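Local coordinates for putative Xylose isomerase (Rhodospirillum rubrum, PDB 3QXB), which probably acts as an isomerase of the xylose isomerase-like TIM-barrel family and binds iron and manganese ions inside its barrel, at residues Y54-T59 / Q114-A119; D60-D65 / Q109-Q114; R44-L49 / D297-M302. All blocks are in the same frame, centred on the assembly; numbering follows the deposited sequence.

Contact 1. Residues Y54-T59 / Q114-A119; sequences YTYDLT and QHLKRA
The backbones of Y56 and A119 come nearest each other, CA to CA 7.7 Å, where the chain leaves strand 51-55 and passes helix 106-125. That gap is filled by the Y56 side chain, whose bond from the backbone heads for the helix. Its CG lies anti to the carbonyl carbon, chi1 -62°, and the ring reaches the helix with its hydroxyl end and the CD2-CE2 edge. The methyl of A119 meets the ring obliquely, with A119 CB 3.2 Å from Y56 OH and 3.4 Å from Y56 CZ. On the H115 side the approach is different: H115 NE2 sits at the edge of the tyrosine ring, 3.8 Å from Y56 CD2, and the two rings, inclined at 65° with centroids 5.8 Å apart, neither stack nor form a T. L116 adds one methyl, CD1, 3.8 Å from Y56 OH. No hydrogen bond crosses the contact; Y56 OH bonds to T131 and H115 NE2 to S95. Within 54-59, T55 OG1 accepts from D57 N at 3.2 Å, an ST turn that accompanies the bend off the strand. Y56 is thus a buried link between a barrel strand and the outer helical layer. Its ring also touches T89 of the neighbouring strand 85-90, its backbone bonds to F90, and L116 packs against W160 and L163 of helix 146-170.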
ATOM      1  N   TYR A  54      10.057  13.250   0.145  1.00 18.84           N
ATOM      2  CA  TYR A  54       9.390  12.706   1.309  1.00 18.69           C
ATOM      3  C   TYR A  54       8.155  11.981   0.816  1.00 19.32           C
ATOM      4  O   TYR A  54       7.517  12.455  -0.106  1.00 20.38           O
ATOM      5  CB  TYR A  54       9.027  13.856   2.224  1.00 19.06           C
ATOM      6  CG  TYR A  54       8.290  13.503   3.510  1.00 18.72           C
ATOM      7  CD1 TYR A  54       8.983  13.158   4.674  1.00 17.49           C
ATOM      8  CD2 TYR A  54       6.919  13.585   3.576  1.00 17.39           C
ATOM      9  CE1 TYR A  54       8.302  12.857   5.868  1.00 19.42           C
ATOM     10  CE2 TYR A  54       6.256  13.331   4.759  1.00 18.46           C
ATOM     11  CZ  TYR A  54       6.946  12.956   5.897  1.00 19.54           C
ATOM     12  OH  TYR A  54       6.204  12.672   7.070  1.00 20.51           O
ATOM     13  N   THR A  55       7.832  10.822   1.390  1.00 19.07           N
ATOM     14  CA  THR A  55       6.679  10.029   0.929  1.00 17.97           C
ATOM     15  C   THR A  55       5.451  10.198   1.870  1.00 17.64           C
ATOM     16  O   THR A  55       5.594  10.230   3.097  1.00 18.80           O
ATOM     17  CB  THR A  55       7.038   8.516   0.804  1.00 18.24           C
ATOM     18  OG1 THR A  55       5.891   7.757   0.380  1.00 19.77           O
ATOM     19  CG2 THR A  55       7.557   7.918   2.139  1.00 17.28           C
ATOM     20  N   TYR A  56       4.257  10.294   1.298  1.00 16.52           N
ATOM     21  CA  TYR A  56       3.012  10.280   2.103  1.00 16.48           C
ATOM     22  C   TYR A  56       2.922   9.012   2.994  1.00 15.96           C
ATOM     23  O   TYR A  56       2.207   9.007   3.973  1.00 17.95           O
ATOM     24  CB  TYR A  56       1.792  10.272   1.229  1.00 16.52           C
ATOM     25  CG  TYR A  56       1.553  11.463   0.277  1.00 15.48           C
ATOM     26  CD1 TYR A  56       2.454  12.518   0.144  1.00 15.18           C
ATOM     27  CD2 TYR A  56       0.448  11.464  -0.533  1.00 16.82           C
ATOM     28  CE1 TYR A  56       2.203  13.545  -0.756  1.00 19.61           C
ATOM     29  CE2 TYR A  56       0.212  12.477  -1.460  1.00 18.01           C
ATOM     30  CZ  TYR A  56       1.066  13.502  -1.575  1.00 19.36           C
ATOM     31  OH  TYR A  56       0.769  14.543  -2.470  1.00 18.06           O
ATOM     32  N   ASP A  57       3.634   7.945   2.622  1.00 17.08           N
ATOM     33  CA  ASP A  57       3.703   6.695   3.380  1.00 17.70           C
ATOM     34  C   ASP A  57       4.366   6.824   4.772  1.00 18.73           C
ATOM     35  O   ASP A  57       4.364   5.872   5.526  1.00 18.01           O
ATOM     36  CB  ASP A  57       4.390   5.578   2.555  1.00 17.64           C
ATOM     37  CG  ASP A  57       3.464   4.937   1.502  1.00 20.13           C
ATOM     38  OD1 ASP A  57       2.239   5.237   1.426  1.00 19.24           O
ATOM     39  OD2 ASP A  57       3.958   4.111   0.701  1.00 21.91           O
ATOM     40  N   LEU A  58       4.944   7.972   5.113  1.00 18.62           N
ATOM     41  CA  LEU A  58       5.494   8.181   6.460  1.00 19.15           C
ATOM     42  C   LEU A  58       4.488   8.915   7.333  1.00 18.68           C
ATOM     43  O   LEU A  58       4.377   8.599   8.502  1.00 19.99           O
ATOM     44  CB  LEU A  58       6.800   8.974   6.424  1.00 18.54           C
ATOM     45  CG  LEU A  58       8.062   8.225   6.008  1.00 20.75           C
ATOM     46  CD1 LEU A  58       9.231   9.226   5.750  1.00 19.32           C
ATOM     47  CD2 LEU A  58       8.444   7.257   7.081  1.00 23.04           C
ATOM     48  N   THR A  59       3.718   9.850   6.744  1.00 18.05           N
ATOM     49  CA  THR A  59       2.678  10.565   7.446  1.00 18.15           C
ATOM     50  C   THR A  59       1.470  10.752   6.497  1.00 18.78           C
ATOM     51  O   THR A  59       1.564  11.494   5.507  1.00 18.29           O
ATOM     52  CB  THR A  59       3.190  11.964   8.031  1.00 19.13           C
ATOM     53  OG1 THR A  59       3.598  12.810   6.992  1.00 18.02           O
ATOM     54  CG2 THR A  59       4.340  11.824   9.057  1.00 16.40           C
ATOM     55  N   GLN A 114      -9.771  15.853  -2.018  1.00 17.96           N
ATOM     56  CA  GLN A 114      -9.533  16.131  -0.609  1.00 18.01           C
ATOM     57  C   GLN A 114      -8.215  15.478  -0.173  1.00 18.17           C
ATOM     58  O   GLN A 114      -7.415  16.054   0.583  1.00 19.26           O
ATOM     59  CB  GLN A 114     -10.730  15.631   0.212  1.00 17.92           C
ATOM     60  CG  GLN A 114     -10.621  16.012   1.725  1.00 17.90           C
ATOM     61  CD  GLN A 114     -11.821  15.679   2.566  1.00 22.19           C
ATOM     62  OE1 GLN A 114     -11.960  16.202   3.685  1.00 23.17           O
ATOM     63  NE2 GLN A 114     -12.691  14.808   2.072  1.00 20.05           N
ATOM     64  N   HIS A 115      -7.923  14.302  -0.719  1.00 19.26           N
ATOM     65  CA  HIS A 115      -6.659  13.642  -0.445  1.00 18.03           C
ATOM     66  C   HIS A 115      -5.502  14.556  -0.760  1.00 18.44           C
ATOM     67  O   HIS A 115      -4.667  14.797   0.113  1.00 18.32           O
ATOM     68  CB  HIS A 115      -6.536  12.331  -1.226  1.00 20.01           C
ATOM     69  CG  HIS A 115      -5.229  11.624  -1.028  1.00 19.27           C
ATOM     70  ND1 HIS A 115      -4.898  10.991   0.155  1.00 22.68           N
ATOM     71  CD2 HIS A 115      -4.199  11.407  -1.874  1.00 21.77           C
ATOM     72  CE1 HIS A 115      -3.689  10.462   0.036  1.00 21.72           C
ATOM     73  NE2 HIS A 115      -3.258  10.670  -1.192  1.00 21.81           N
ATOM     74  N   LEU A 116      -5.455  15.062  -2.006  1.00 16.92           N
ATOM     75  CA  LEU A 116      -4.400  15.956  -2.443  1.00 16.95           C
ATOM     76  C   LEU A 116      -4.405  17.335  -1.756  1.00 16.31           C
ATOM     77  O   LEU A 116      -3.328  17.887  -1.469  1.00 16.81           O
ATOM     78  CB  LEU A 116      -4.450  16.098  -3.969  1.00 16.74           C
ATOM     79  CG  LEU A 116      -3.348  16.863  -4.706  1.00 15.41           C
ATOM     80  CD1 LEU A 116      -1.945  16.518  -4.205  1.00 14.07           C
ATOM     81  CD2 LEU A 116      -3.493  16.626  -6.192  1.00 15.77           C
ATOM     82  N   LYS A 117      -5.596  17.898  -1.527  1.00 16.78           N
ATOM     83  CA  LYS A 117      -5.749  19.111  -0.739  1.00 16.72           C
ATOM     84  C   LYS A 117      -5.078  18.952   0.626  1.00 16.81           C
ATOM     85  O   LYS A 117      -4.316  19.819   1.052  1.00 16.66           O
ATOM     86  CB  LYS A 117      -7.215  19.475  -0.569  1.00 17.70           C
ATOM     87  CG  LYS A 117      -7.524  20.725   0.269  1.00 16.67           C
ATOM     88  CD  LYS A 117      -7.538  20.428   1.768  1.00 16.73           C
ATOM     89  CE  LYS A 117      -8.142  21.570   2.549  1.00 19.03           C
ATOM     90  NZ  LYS A 117      -7.943  21.401   3.995  1.00 17.12           N
ATOM     91  N   ARG A 118      -5.320  17.831   1.281  1.00 18.06           N
ATOM     92  CA  ARG A 118      -4.707  17.576   2.582  1.00 17.75           C
ATOM     93  C   ARG A 118      -3.201  17.370   2.469  1.00 17.26           C
ATOM     94  O   ARG A 118      -2.444  17.846   3.332  1.00 17.68           O
ATOM     95  CB  ARG A 118      -5.403  16.395   3.259  1.00 17.72           C
ATOM     96  CG  ARG A 118      -6.833  16.739   3.678  1.00 16.12           C
ATOM     97  CD  ARG A 118      -7.543  15.626   4.470  1.00 18.98           C
ATOM     98  NE  ARG A 118      -6.920  15.476   5.783  1.00 19.47           N
ATOM     99  CZ  ARG A 118      -7.187  16.225   6.852  1.00 20.09           C
ATOM    100  NH1 ARG A 118      -8.117  17.181   6.809  1.00 21.01           N
ATOM    101  NH2 ARG A 118      -6.554  15.986   7.993  1.00 18.26           N
ATOM    102  N   ALA A 119      -2.764  16.673   1.420  1.00 16.50           N
ATOM    103  CA  ALA A 119      -1.320  16.551   1.147  1.00 16.85           C
ATOM    104  C   ALA A 119      -0.660  17.908   0.909  1.00 17.65           C
ATOM    105  O   ALA A 119       0.463  18.152   1.360  1.00 18.25           O
ATOM    106  CB  ALA A 119      -1.064  15.621  -0.065  1.00 15.54           C
TER

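Contact 2. Residues D60-D65 / Q109-Q114; sequences DPWWPD and QSLGYQ. With EDO (1,2-ethanediol), chain O.
W62 sends the far edge of its indole against L111 and Q114, joining the loop that follows strand 51-55 of the TIM barrel to the outer helix 106-125. Its CG stands anti to the carbonyl carbon, chi1 -71°, which swings the six-membered ring over to the helix although the backbones stay 8.7 Å apart at the W62 and Q114 CA atoms. Two groups meet the rim of the ring near its plane. One is the backbone carbonyl of L111, with L111 O 3.5 Å from W62 CZ2; the other is the amide of Q114, with Q114 CD 3.7 Å from W62 CZ3. The glutamine chain, chi1 -175° and extended beyond CG, passes the rim of the indole at about a right angle, its amide plane turned 69° from the ring. No hydrogen bond crosses, and the segments meet by packing. The loop contains a type I turn from D60 to W63 and an Asx turn, in which W62 N bonds to D60 OD1 at 3.1 Å from above the carboxylate plane. W62 also meets W63 of the second subunit edge-to-face, so the indole belongs to the dimer interface as well. Y113 OH and O2 of a 1,2-ethanediol, probably from the crystallisation liquor, share a hydrogen bond of 2.5 Å. On the L111 side of the ring rim, L111 CD2 lies 4.0 Å from W62 CH2.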
ATOM      1  N   ASP A  60       0.352  10.081   6.833  1.00 17.35           N
ATOM      2  CA  ASP A  60      -0.824  10.012   5.982  1.00 17.98           C
ATOM      3  C   ASP A  60      -1.495  11.401   5.947  1.00 18.00           C
ATOM      4  O   ASP A  60      -1.828  11.959   6.985  1.00 17.46           O
ATOM      5  CB  ASP A  60      -1.819   8.977   6.552  1.00 18.01           C
ATOM      6  CG  ASP A  60      -2.936   8.611   5.588  1.00 19.81           C
ATOM      7  OD1 ASP A  60      -3.176   9.354   4.590  1.00 16.64           O
ATOM      8  OD2 ASP A  60      -3.632   7.589   5.875  1.00 22.35           O
ATOM      9  N   PRO A  61      -1.691  11.967   4.744  1.00 18.82           N
ATOM     10  CA  PRO A  61      -2.432  13.228   4.569  1.00 17.91           C
ATOM     11  C   PRO A  61      -3.800  13.209   5.265  1.00 17.23           C
ATOM     12  O   PRO A  61      -4.252  14.211   5.783  1.00 18.51           O
ATOM     13  CB  PRO A  61      -2.587  13.320   3.034  1.00 18.22           C
ATOM     14  CG  PRO A  61      -1.355  12.669   2.485  1.00 17.96           C
ATOM     15  CD  PRO A  61      -1.131  11.486   3.473  1.00 17.93           C
ATOM     16  N   TRP A  62      -4.450  12.067   5.276  1.00 17.43           N
ATOM     17  CA  TRP A  62      -5.744  11.887   5.976  1.00 17.45           C
ATOM     18  C   TRP A  62      -5.702  12.019   7.512  1.00 18.02           C
ATOM     19  O   TRP A  62      -6.726  12.260   8.149  1.00 20.21           O
ATOM     20  CB  TRP A  62      -6.372  10.559   5.594  1.00 17.52           C
ATOM     21  CG  TRP A  62      -6.888  10.507   4.210  1.00 17.35           C
ATOM     22  CD1 TRP A  62      -6.411   9.755   3.205  1.00 17.93           C
ATOM     23  CD2 TRP A  62      -8.014  11.203   3.695  1.00 16.33           C
ATOM     24  NE1 TRP A  62      -7.145   9.955   2.067  1.00 18.41           N
ATOM     25  CE2 TRP A  62      -8.120  10.869   2.333  1.00 19.70           C
ATOM     26  CE3 TRP A  62      -8.899  12.146   4.230  1.00 19.15           C
ATOM     27  CZ2 TRP A  62      -9.119  11.383   1.514  1.00 18.94           C
ATOM     28  CZ3 TRP A  62      -9.870  12.673   3.414  1.00 17.76           C
ATOM     29  CH2 TRP A  62      -9.991  12.280   2.095  1.00 16.52           C
ATOM     30  N   TRP A  63      -4.551  11.839   8.126  1.00 18.79           N
ATOM     31  CA  TRP A  63      -4.463  11.961   9.598  1.00 19.65           C
ATOM     32  C   TRP A  63      -4.940  13.342  10.073  1.00 19.84           C
ATOM     33  O   TRP A  63      -4.783  14.307   9.346  1.00 19.50           O
ATOM     34  CB  TRP A  63      -3.038  11.740  10.065  1.00 18.87           C
ATOM     35  CG  TRP A  63      -2.544  10.337   9.985  1.00 20.70           C
ATOM     36  CD1 TRP A  63      -3.273   9.187   9.721  1.00 20.53           C
ATOM     37  CD2 TRP A  63      -1.201   9.915  10.196  1.00 16.89           C
ATOM     38  NE1 TRP A  63      -2.435   8.097   9.734  1.00 17.16           N
ATOM     39  CE2 TRP A  63      -1.170   8.516  10.053  1.00 19.68           C
ATOM     40  CE3 TRP A  63      -0.016  10.586  10.526  1.00 17.35           C
ATOM     41  CZ2 TRP A  63       0.010   7.779  10.218  1.00 18.11           C
ATOM     42  CZ3 TRP A  63       1.139   9.855  10.699  1.00 18.98           C
ATOM     43  CH2 TRP A  63       1.161   8.478  10.489  1.00 20.31           C
ATOM     44  N   PRO A  64      -5.487  13.450  11.289  1.00 21.63           N
ATOM     45  CA  PRO A  64      -5.875  14.763  11.790  1.00 22.31           C
ATOM     46  C   PRO A  64      -4.702  15.724  11.757  1.00 22.39           C
ATOM     47  O   PRO A  64      -3.549  15.326  12.014  1.00 20.54           O
ATOM     48  CB  PRO A  64      -6.378  14.491  13.218  1.00 23.35           C
ATOM     49  CG  PRO A  64      -6.748  13.082  13.224  1.00 24.82           C
ATOM     50  CD  PRO A  64      -5.934  12.368  12.188  1.00 22.87           C
ATOM     51  N   ASP A  65      -5.014  16.948  11.348  1.00 22.70           N
ATOM     52  CA  ASP A  65      -4.026  17.957  11.012  1.00 24.55           C
ATOM     53  C   ASP A  65      -2.974  18.138  12.098  1.00 23.60           C
ATOM     54  O   ASP A  65      -1.793  18.228  11.804  1.00 24.29           O
ATOM     55  CB  ASP A  65      -4.700  19.330  10.816  1.00 26.68           C
ATOM     56  CG  ASP A  65      -5.628  19.366   9.633  1.00 32.50           C
ATOM     57  OD1 ASP A  65      -6.047  18.279   9.171  1.00 42.90           O
ATOM     58  OD2 ASP A  65      -5.974  20.468   9.175  1.00 41.30           O
ATOM     59  N   GLN A 109     -14.265  10.705  -6.632  1.00 18.96           N
ATOM     60  CA  GLN A 109     -13.362  11.725  -7.214  1.00 17.53           C
ATOM     61  C   GLN A 109     -13.126  12.837  -6.206  1.00 16.79           C
ATOM     62  O   GLN A 109     -12.036  13.313  -6.068  1.00 17.42           O
ATOM     63  CB  GLN A 109     -13.902  12.306  -8.525  1.00 17.75           C
ATOM     64  CG  GLN A 109     -13.944  11.336  -9.688  1.00 19.87           C
ATOM     65  CD  GLN A 109     -14.446  12.005 -10.914  1.00 21.67           C
ATOM     66  OE1 GLN A 109     -15.663  12.138 -11.087  1.00 22.87           O
ATOM     67  NE2 GLN A 109     -13.513  12.525 -11.750  1.00 21.25           N
ATOM     68  N   SER A 110     -14.174  13.281  -5.515  1.00 18.63           N
ATOM     69  CA  SER A 110     -14.041  14.345  -4.508  1.00 19.03           C
ATOM     70  C   SER A 110     -13.205  13.946  -3.317  1.00 18.17           C
ATOM     71  O   SER A 110     -12.547  14.808  -2.720  1.00 20.38           O
ATOM     72  CB  SER A 110     -15.398  14.860  -4.035  1.00 18.78           C
ATOM     73  OG  SER A 110     -16.093  15.376  -5.135  1.00 23.80           O
ATOM     74  N   LEU A 111     -13.168  12.655  -3.007  1.00 18.96           N
ATOM     75  CA  LEU A 111     -12.236  12.136  -1.998  1.00 18.32           C
ATOM     76  C   LEU A 111     -10.791  12.184  -2.505  1.00 18.13           C
ATOM     77  O   LEU A 111      -9.866  12.421  -1.739  1.00 16.99           O
ATOM     78  CB  LEU A 111     -12.628  10.755  -1.520  1.00 18.58           C
ATOM     79  CG  LEU A 111     -13.899  10.741  -0.665  1.00 21.27           C
ATOM     80  CD1 LEU A 111     -14.573   9.304  -0.574  1.00 17.94           C
ATOM     81  CD2 LEU A 111     -13.666  11.371   0.720  1.00 21.78           C
ATOM     82  N   GLY A 112     -10.593  12.033  -3.812  1.00 17.45           N
ATOM     83  CA  GLY A 112      -9.270  12.251  -4.397  1.00 16.25           C
ATOM     84  C   GLY A 112      -8.818  13.696  -4.289  1.00 16.25           C
ATOM     85  O   GLY A 112      -7.682  13.971  -3.918  1.00 16.20           O
ATOM     86  N   TYR A 113      -9.715  14.616  -4.629  1.00 17.10           N
ATOM     87  CA  TYR A 113      -9.514  16.056  -4.427  1.00 18.40           C
ATOM     88  C   TYR A 113      -9.027  16.344  -2.979  1.00 17.80           C
ATOM     89  O   TYR A 113      -8.009  16.953  -2.748  1.00 16.62           O
ATOM     90  CB  TYR A 113     -10.800  16.822  -4.745  1.00 18.71           C
ATOM     91  CG  TYR A 113     -10.614  18.316  -4.709  1.00 19.13           C
ATOM     92  CD1 TYR A 113     -10.569  18.977  -3.505  1.00 17.85           C
ATOM     93  CD2 TYR A 113     -10.511  19.074  -5.902  1.00 18.94           C
ATOM     94  CE1 TYR A 113     -10.399  20.342  -3.427  1.00 19.58           C
ATOM     95  CE2 TYR A 113     -10.321  20.418  -5.844  1.00 21.80           C
ATOM     96  CZ  TYR A 113     -10.257  21.061  -4.591  1.00 22.86           C
ATOM     97  OH  TYR A 113     -10.087  22.411  -4.487  1.00 21.16           O
ATOM     98  N   GLN A 114      -9.771  15.853  -2.018  1.00 17.96           N
ATOM     99  CA  GLN A 114      -9.533  16.131  -0.609  1.00 18.01           C
ATOM    100  C   GLN A 114      -8.215  15.478  -0.173  1.00 18.17           C
ATOM    101  O   GLN A 114      -7.415  16.054   0.583  1.00 19.26           O
ATOM    102  CB  GLN A 114     -10.730  15.631   0.212  1.00 17.92           C
ATOM    103  CG  GLN A 114     -10.621  16.012   1.725  1.00 17.90           C
ATOM    104  CD  GLN A 114     -11.821  15.679   2.566  1.00 22.19           C
ATOM    105  OE1 GLN A 114     -11.960  16.202   3.685  1.00 23.17           O
ATOM    106  NE2 GLN A 114     -12.691  14.808   2.072  1.00 20.05           N
TER
HETATM  107  C1  EDO O 365      -9.430  24.128  -0.087  1.00 31.69           C
HETATM  108  O1  EDO O 365     -10.190  25.343  -0.205  1.00 34.37           O
HETATM  109  C2  EDO O 365      -9.092  23.626  -1.481  1.00 29.26           C
HETATM  110  O2  EDO O 365     -10.288  23.309  -2.161  1.00 29.03           O

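Contact 3. Residues R44-L49 / D297-M302; sequences RDDLGL and DVLADM
L47 lays its two methyl branches over M302, a selenomethionine on helix 295-310, and this overlap forms the apolar half of the contact. The branch CD2 rests against the base of the residue: L47 CD2 is 4.1 Å from M302 CB and 4.0 Å from the carbonyl carbon M302 C. The other branch meets the far end, with L47 CD1 4.1 Å from M302 CE. This second contact depends on the fold of the selenomethionine chain, chi2 -61° and chi3 -56°, which brings its terminal methyl round to the leucine. The backbones are nearest at the same pair, CA to CA 7.4 Å. One turn back along helix 295-310, L299 offers its CD2 methyl to D46, 4.2 Å from D46 OD2, the two side chains crossing at about a right angle. That approach is loose and carries no bond; the carboxylate of D46 is held instead by a salt bridge to R38. On the part of 44-49 turned from the helix, R44 grips D45 side-on with two nitrogens, R44 NE lying 2.8 Å from D45 OD1. After L47 the chain changes direction at G48, which has positive phi (63°), and heads for strand 51-55. L47 further touches I303 and V306, while M302 reaches V24 of strand 22-25. Packing of this kind, between the helix after the first strand and the helix after the last, is how an eight-stranded TIM barrel closes its outer layer.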
ATOM      1  N   ARG A  44      22.003  11.321   5.186  1.00 25.80           N
ATOM      2  CA  ARG A  44      23.221  12.143   5.086  1.00 27.28           C
ATOM      3  C   ARG A  44      24.509  11.345   5.187  1.00 29.14           C
ATOM      4  O   ARG A  44      25.461  11.619   4.460  1.00 30.20           O
ATOM      5  CB  ARG A  44      23.283  13.191   6.201  1.00 27.31           C
ATOM      6  CG  ARG A  44      24.481  14.153   6.057  1.00 30.80           C
ATOM      7  CD  ARG A  44      24.597  15.091   7.257  1.00 35.07           C
ATOM      8  NE  ARG A  44      24.877  14.309   8.446  1.00 40.42           N
ATOM      9  CZ  ARG A  44      24.532  14.632   9.692  1.00 43.77           C
ATOM     10  NH1 ARG A  44      23.875  15.761   9.965  1.00 47.40           N
ATOM     11  NH2 ARG A  44      24.853  13.806  10.681  1.00 44.11           N
ATOM     12  N   ASP A  45      24.559  10.438   6.150  1.00 29.94           N
ATOM     13  CA  ASP A  45      25.809   9.788   6.517  1.00 32.48           C
ATOM     14  C   ASP A  45      25.939   8.424   5.861  1.00 32.69           C
ATOM     15  O   ASP A  45      27.002   8.072   5.351  1.00 34.66           O
ATOM     16  CB  ASP A  45      25.931   9.655   8.045  1.00 33.00           C
ATOM     17  CG  ASP A  45      25.949  11.016   8.765  1.00 34.65           C
ATOM     18  OD1 ASP A  45      26.507  12.007   8.215  1.00 34.50           O
ATOM     19  OD2 ASP A  45      25.398  11.078   9.889  1.00 38.19           O
ATOM     20  N   ASP A  46      24.867   7.647   5.873  1.00 31.33           N
ATOM     21  CA  ASP A  46      24.908   6.325   5.281  1.00 31.16           C
ATOM     22  C   ASP A  46      24.726   6.306   3.766  1.00 29.59           C
ATOM     23  O   ASP A  46      25.465   5.593   3.093  1.00 29.47           O
ATOM     24  CB  ASP A  46      23.894   5.415   5.956  1.00 30.66           C
ATOM     25  CG  ASP A  46      24.191   5.213   7.415  1.00 35.25           C
ATOM     26  OD1 ASP A  46      25.363   5.329   7.791  1.00 41.86           O
ATOM     27  OD2 ASP A  46      23.260   4.925   8.191  1.00 41.78           O
ATOM     28  N   LEU A  47      23.758   7.068   3.231  1.00 27.52           N
ATOM     29  CA  LEU A  47      23.588   7.158   1.782  1.00 26.47           C
ATOM     30  C   LEU A  47      24.414   8.280   1.155  1.00 27.45           C
ATOM     31  O   LEU A  47      24.635   8.240  -0.042  1.00 26.94           O
ATOM     32  CB  LEU A  47      22.136   7.372   1.394  1.00 25.67           C
ATOM     33  CG  LEU A  47      21.142   6.398   2.021  1.00 23.20           C
ATOM     34  CD1 LEU A  47      19.766   6.727   1.469  1.00 23.01           C
ATOM     35  CD2 LEU A  47      21.558   4.983   1.758  1.00 21.71           C
ATOM     36  N   GLY A  48      24.858   9.259   1.945  1.00 27.44           N
ATOM     37  CA  GLY A  48      25.700  10.359   1.406  1.00 28.84           C
ATOM     38  C   GLY A  48      24.949  11.190   0.365  1.00 28.92           C
ATOM     39  O   GLY A  48      25.504  11.576  -0.623  1.00 28.07           O
ATOM     40  N   LEU A  49      23.661  11.461   0.600  1.00 28.67           N
ATOM     41  CA  LEU A  49      22.833  12.222  -0.363  1.00 29.17           C
ATOM     42  C   LEU A  49      22.284  13.503   0.268  1.00 29.59           C
ATOM     43  O   LEU A  49      22.306  13.697   1.483  1.00 29.65           O
ATOM     44  CB  LEU A  49      21.668  11.345  -0.860  1.00 28.70           C
ATOM     45  CG  LEU A  49      22.096  10.167  -1.732  1.00 29.31           C
ATOM     46  CD1 LEU A  49      20.921   9.236  -1.991  1.00 24.65           C
ATOM     47  CD2 LEU A  49      22.653  10.697  -3.043  1.00 28.38           C
ATOM     48  N   ASP A 297      19.420  -5.637   6.353  1.00 25.84           N
ATOM     49  CA  ASP A 297      19.641  -6.052   4.952  1.00 27.40           C
ATOM     50  C   ASP A 297      19.215  -4.971   3.946  1.00 26.98           C
ATOM     51  O   ASP A 297      19.890  -4.762   2.946  1.00 28.49           O
ATOM     52  CB  ASP A 297      18.939  -7.380   4.624  1.00 27.04           C
ATOM     53  CG  ASP A 297      19.541  -8.572   5.384  1.00 28.80           C
ATOM     54  OD1 ASP A 297      20.758  -8.578   5.730  1.00 29.84           O
ATOM     55  OD2 ASP A 297      18.781  -9.509   5.641  1.00 27.95           O
ATOM     56  N   VAL A 298      18.110  -4.279   4.246  1.00 26.92           N
ATOM     57  CA  VAL A 298      17.604  -3.174   3.453  1.00 26.19           C
ATOM     58  C   VAL A 298      18.639  -2.055   3.470  1.00 25.98           C
ATOM     59  O   VAL A 298      19.078  -1.578   2.441  1.00 26.87           O
ATOM     60  CB  VAL A 298      16.220  -2.685   4.024  1.00 25.55           C
ATOM     61  CG1 VAL A 298      15.825  -1.333   3.415  1.00 24.53           C
ATOM     62  CG2 VAL A 298      15.110  -3.759   3.805  1.00 25.88           C
ATOM     63  N   LEU A 299      19.079  -1.683   4.663  1.00 26.18           N
ATOM     64  CA  LEU A 299      20.075  -0.612   4.821  1.00 25.32           C
ATOM     65  C   LEU A 299      21.352  -0.935   4.052  1.00 25.82           C
ATOM     66  O   LEU A 299      21.834  -0.091   3.289  1.00 25.07           O
ATOM     67  CB  LEU A 299      20.401  -0.357   6.300  1.00 24.75           C
ATOM     68  CG  LEU A 299      21.348   0.845   6.533  1.00 26.27           C
ATOM     69  CD1 LEU A 299      20.795   2.078   5.861  1.00 25.37           C
ATOM     70  CD2 LEU A 299      21.579   1.085   8.037  1.00 26.63           C
ATOM     71  N   ALA A 300      21.879  -2.151   4.228  1.00 25.91           N
ATOM     72  CA  ALA A 300      23.104  -2.533   3.512  1.00 27.66           C
ATOM     73  C   ALA A 300      22.932  -2.435   2.011  1.00 27.03           C
ATOM     74  O   ALA A 300      23.819  -2.001   1.309  1.00 28.11           O
ATOM     75  CB  ALA A 300      23.598  -3.974   3.910  1.00 27.41           C
ATOM     76  N   ASP A 301      21.792  -2.883   1.521  1.00 27.04           N
ATOM     77  CA  ASP A 301      21.541  -2.888   0.079  1.00 27.70           C
ATOM     78  C   ASP A 301      21.379  -1.499  -0.497  1.00 27.38           C
ATOM     79  O   ASP A 301      21.923  -1.204  -1.593  1.00 28.12           O
ATOM     80  CB  ASP A 301      20.296  -3.709  -0.219  1.00 27.34           C
ATOM     81  CG  ASP A 301      20.082  -3.886  -1.682  1.00 29.54           C
ATOM     82  OD1 ASP A 301      20.774  -4.740  -2.262  1.00 33.40           O
ATOM     83  OD2 ASP A 301      19.262  -3.155  -2.250  1.00 29.97           O
HETATM   84  N   MSE A 302      20.655  -0.635   0.231  1.00 25.83           N
HETATM   85  CA  MSE A 302      20.495   0.766  -0.150  1.00 24.78           C
HETATM   86  C   MSE A 302      21.818   1.508  -0.268  1.00 25.21           C
HETATM   87  O   MSE A 302      22.006   2.264  -1.202  1.00 24.10           O
HETATM   88  CB  MSE A 302      19.627   1.530   0.846  1.00 24.38           C
HETATM   89  CG  MSE A 302      18.153   1.439   0.577  1.00 23.84           C
HETATM   90 SE   MSE A 302      17.503   2.103  -1.075  0.75 16.29          SE
HETATM   91  CE  MSE A 302      18.156   3.917  -1.011  1.00 25.11           C
TER

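Contacts 1 and 2 are neighbours, centres 8 Å apart, on one side of the barrel; both draw on helix 106-125, share Q114, and touch the second subunit. R118, within the helical segment of contact 1, ties them further through a salt bridge from NH2 to D65 OD1, 2.6 Å. Contact 3 stands apart, 24 Å from the centre of contact 1 and 32 Å from that of contact 2, and no other chain touches it. Along the sequence the three are nested: 44-49 with 297-302 encloses 54-59 with 114-119, which encloses 60-65 with 109-114. Contact 3 therefore joins the helices that follow the first and last strands, whereas the inner pair link the second strand and following loop to an outer helix beside the dimer interface.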